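PDB 6MGB: capsular polysaccharide export system protein KpsC from Thermosulfurimonas dismutans, which transfers Kdo in a beta-(2,4) linkage, probably onto the growing glycolipid anchor of Gram-negative capsules, and binds cytidine monophosphate. Local coordinates for residues V159-Q164 with A195-K200. Sequence-based numbering, arbitrary orientation.
Sequences VLLIDQ and AEIYVK. With C5P (cytidine-5'-monophosphate), chain D.
The parallel ladder joining V159-I162 to I197-K200 puts L160 and Y198 on one face of the sheet, V159 and I197 on the other. CD1 of L160 reaches CB of Y198 at 3.8 Å, the two side chains crossing at about a right angle, while the phenol ring offers its edge to V159 O. On the opposite face, V159 and I197 lie side by side, pointing the same way, and CG2 of V159 meets CD1 of I197 tightly at 3.4 Å. Where the ladder ends, D163 N donates to K200 O at 3.0 Å, and the cytosine of cytidine-5'-monophosphate docks at the C-terminal ends of the strands: its N4 bonds to D163 O (2.9 Å) and weakly to K200 O. K200 leaves with CG anti to its backbone N (chi1 176°), then bends at chi2 and chi4, which curls NZ back to the base at 3.2 Å from C5P N3. With the side chain cut back to an alanine here, N3 is likely to lose its NZ donor and the base the CG packing against it. CG2 of I162 packs against C5P N4 at 3.6 Å, and the D163 carboxylate accepts hydrogen bonds from L214 N and A215 N. This is the carboxyl-edge nucleotide site of a GT-B Rossmann-like domain. Within its parallel sheet, strand 241-244 flanks strand 158-162, strand 224-226 flanks strand 196-200, and helix 180-191 packs on L161.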
loop_
_atom_site.group_PDB
_atom_site.type_symbol
_atom_site.label_atom_id
_atom_site.label_comp_id
_atom_site.label_asym_id
_atom_site.label_seq_id
_atom_site.Cartn_x
_atom_site.Cartn_y
_atom_site.Cartn_z
ATOM N N VAL A 159 -7.331 16.316 -14.828
ATOM C CA VAL A 159 -7.472 15.315 -13.781
ATOM C C VAL A 159 -6.509 14.172 -14.074
ATOM O O VAL A 159 -6.015 14.015 -15.193
ATOM C CB VAL A 159 -8.920 14.788 -13.661
ATOM C CG1 VAL A 159 -9.888 15.944 -13.445
ATOM C CG2 VAL A 159 -9.316 13.986 -14.896
ATOM N N LEU A 160 -6.248 13.363 -13.049
ATOM C CA LEU A 160 -5.288 12.270 -13.136
ATOM C C LEU A 160 -5.975 10.950 -12.812
ATOM O O LEU A 160 -6.656 10.835 -11.788
ATOM C CB LEU A 160 -4.111 12.489 -12.180
ATOM C CG LEU A 160 -3.001 11.435 -12.253
ATOM C CD1 LEU A 160 -2.330 11.448 -13.619
ATOM C CD2 LEU A 160 -1.977 11.655 -11.152
ATOM N N LEU A 161 -5.790 9.964 -13.686
ATOM C CA LEU A 161 -6.245 8.598 -13.459
ATOM C C LEU A 161 -5.036 7.725 -13.147
ATOM O O LEU A 161 -4.026 7.786 -13.855
ATOM C CB LEU A 161 -6.993 8.056 -14.682
ATOM C CG LEU A 161 -8.450 8.489 -14.890
ATOM C CD1 LEU A 161 -8.637 9.990 -14.727
ATOM C CD2 LEU A 161 -8.920 8.049 -16.267
ATOM N N ILE A 162 -5.142 6.923 -12.092
ATOM C CA ILE A 162 -4.054 6.060 -11.644
ATOM C C ILE A 162 -4.282 4.668 -12.219
ATOM O O ILE A 162 -5.331 4.056 -11.992
ATOM C CB ILE A 162 -3.965 6.020 -10.110
ATOM C CG1 ILE A 162 -3.710 7.427 -9.558
ATOM C CG2 ILE A 162 -2.863 5.056 -9.658
ATOM C CD1 ILE A 162 -3.777 7.525 -8.049
ATOM N N ASP A 163 -3.299 4.167 -12.962
ATOM C CA ASP A 163 -3.355 2.804 -13.468
ATOM C C ASP A 163 -2.635 1.876 -12.496
ATOM O O ASP A 163 -1.802 2.303 -11.693
ATOM C CB ASP A 163 -2.723 2.711 -14.860
ATOM C CG ASP A 163 -3.134 1.451 -15.607
ATOM O OD1 ASP A 163 -4.138 0.820 -15.215
ATOM O OD2 ASP A 163 -2.454 1.088 -16.592
ATOM N N GLN A 164 -2.971 0.591 -12.571
ATOM C CA GLN A 164 -2.406 -0.414 -11.683
ATOM C C GLN A 164 -1.894 -1.588 -12.508
ATOM O O GLN A 164 -2.036 -1.626 -13.736
ATOM C CB GLN A 164 -3.442 -0.860 -10.645
ATOM C CG GLN A 164 -3.713 0.200 -9.592
ATOM C CD GLN A 164 -4.911 -0.122 -8.725
ATOM O OE1 GLN A 164 -5.937 0.555 -8.786
ATOM N NE2 GLN A 164 -4.786 -1.159 -7.906
ATOM N N ALA A 195 -11.845 19.234 -19.042
ATOM C CA ALA A 195 -10.523 18.988 -18.489
ATOM C C ALA A 195 -9.692 18.106 -19.411
ATOM O O ALA A 195 -10.221 17.297 -20.177
ATOM C CB ALA A 195 -10.629 18.322 -17.115
ATOM N N GLU A 196 -8.376 18.277 -19.330
ATOM C CA GLU A 196 -7.450 17.324 -19.921
ATOM C C GLU A 196 -7.385 16.078 -19.049
ATOM O O GLU A 196 -7.453 16.163 -17.820
ATOM C CB GLU A 196 -6.058 17.939 -20.060
ATOM C CG GLU A 196 -6.012 19.166 -20.958
ATOM C CD GLU A 196 -4.597 19.631 -21.243
ATOM O OE1 GLU A 196 -3.775 19.660 -20.303
ATOM O OE2 GLU A 196 -4.306 19.964 -22.412
ATOM N N ILE A 197 -7.256 14.920 -19.687
ATOM C CA ILE A 197 -7.260 13.635 -18.997
ATOM C C ILE A 197 -5.860 13.045 -19.088
ATOM O O ILE A 197 -5.340 12.831 -20.189
ATOM C CB ILE A 197 -8.303 12.674 -19.589
ATOM C CG1 ILE A 197 -9.696 13.316 -19.578
ATOM C CG2 ILE A 197 -8.305 11.354 -18.826
ATOM C CD1 ILE A 197 -10.160 13.801 -18.215
ATOM N N TYR A 198 -5.255 12.785 -17.932
ATOM C CA TYR A 198 -3.955 12.135 -17.850
ATOM C C TYR A 198 -4.092 10.780 -17.168
ATOM O O TYR A 198 -4.833 10.637 -16.191
ATOM C CB TYR A 198 -2.952 12.998 -17.082
ATOM C CG TYR A 198 -2.539 14.257 -17.807
ATOM C CD1 TYR A 198 -3.308 15.410 -17.730
ATOM C CD2 TYR A 198 -1.372 14.298 -18.559
ATOM C CE1 TYR A 198 -2.933 16.565 -18.388
ATOM C CE2 TYR A 198 -0.990 15.448 -19.222
ATOM C CZ TYR A 198 -1.772 16.579 -19.131
ATOM O OH TYR A 198 -1.399 17.728 -19.789
ATOM N N VAL A 199 -3.371 9.793 -17.694
ATOM C CA VAL A 199 -3.302 8.453 -17.123
ATOM C C VAL A 199 -1.850 8.174 -16.767
ATOM O O VAL A 199 -0.965 8.285 -17.623
ATOM C CB VAL A 199 -3.835 7.389 -18.102
ATOM C CG1 VAL A 199 -3.626 5.984 -17.545
ATOM C CG2 VAL A 199 -5.304 7.628 -18.407
ATOM N N LYS A 200 -1.606 7.801 -15.512
ATOM C CA LYS A 200 -0.261 7.483 -15.043
ATOM C C LYS A 200 -0.103 5.968 -15.019
ATOM O O LYS A 200 -0.777 5.276 -14.249
ATOM C CB LYS A 200 0.004 8.086 -13.666
ATOM C CG LYS A 200 1.363 7.713 -13.073
ATOM C CD LYS A 200 2.493 7.948 -14.070
ATOM C CE LYS A 200 3.865 7.809 -13.431
ATOM N NZ LYS A 200 4.025 6.525 -12.698
HETATM O O3P C5P D . -0.759 0.090 -4.856
HETATM P P C5P D . 0.081 0.156 -6.111
HETATM O O1P C5P D . -0.829 0.468 -7.295
HETATM O O2P C5P D . 0.945 -1.038 -6.464
HETATM O "O5'" C5P D . 1.036 1.412 -5.919
HETATM C "C5'" C5P D . 2.263 1.311 -5.213
HETATM C "C4'" C5P D . 3.030 2.606 -5.292
HETATM O "O4'" C5P D . 3.566 2.759 -6.632
HETATM C "C3'" C5P D . 2.205 3.866 -5.071
HETATM O "O3'" C5P D . 2.044 4.180 -3.699
HETATM C "C2'" C5P D . 2.983 4.924 -5.845
HETATM O "O2'" C5P D . 4.081 5.412 -5.087
HETATM C "C1'" C5P D . 3.518 4.114 -7.026
HETATM N N1 C5P D . 2.640 4.222 -8.216
HETATM C C2 C5P D . 3.002 5.138 -9.345
HETATM N N3 C5P D . 2.103 5.239 -10.548
HETATM C C4 C5P D . 0.881 4.445 -10.628
HETATM C C5 C5P D . 0.521 3.533 -9.505
HETATM C C6 C5P D . 1.420 3.434 -8.303
HETATM O O2 C5P D . 3.991 5.783 -9.286
HETATM N N4 C5P D . 0.008 4.544 -11.794
#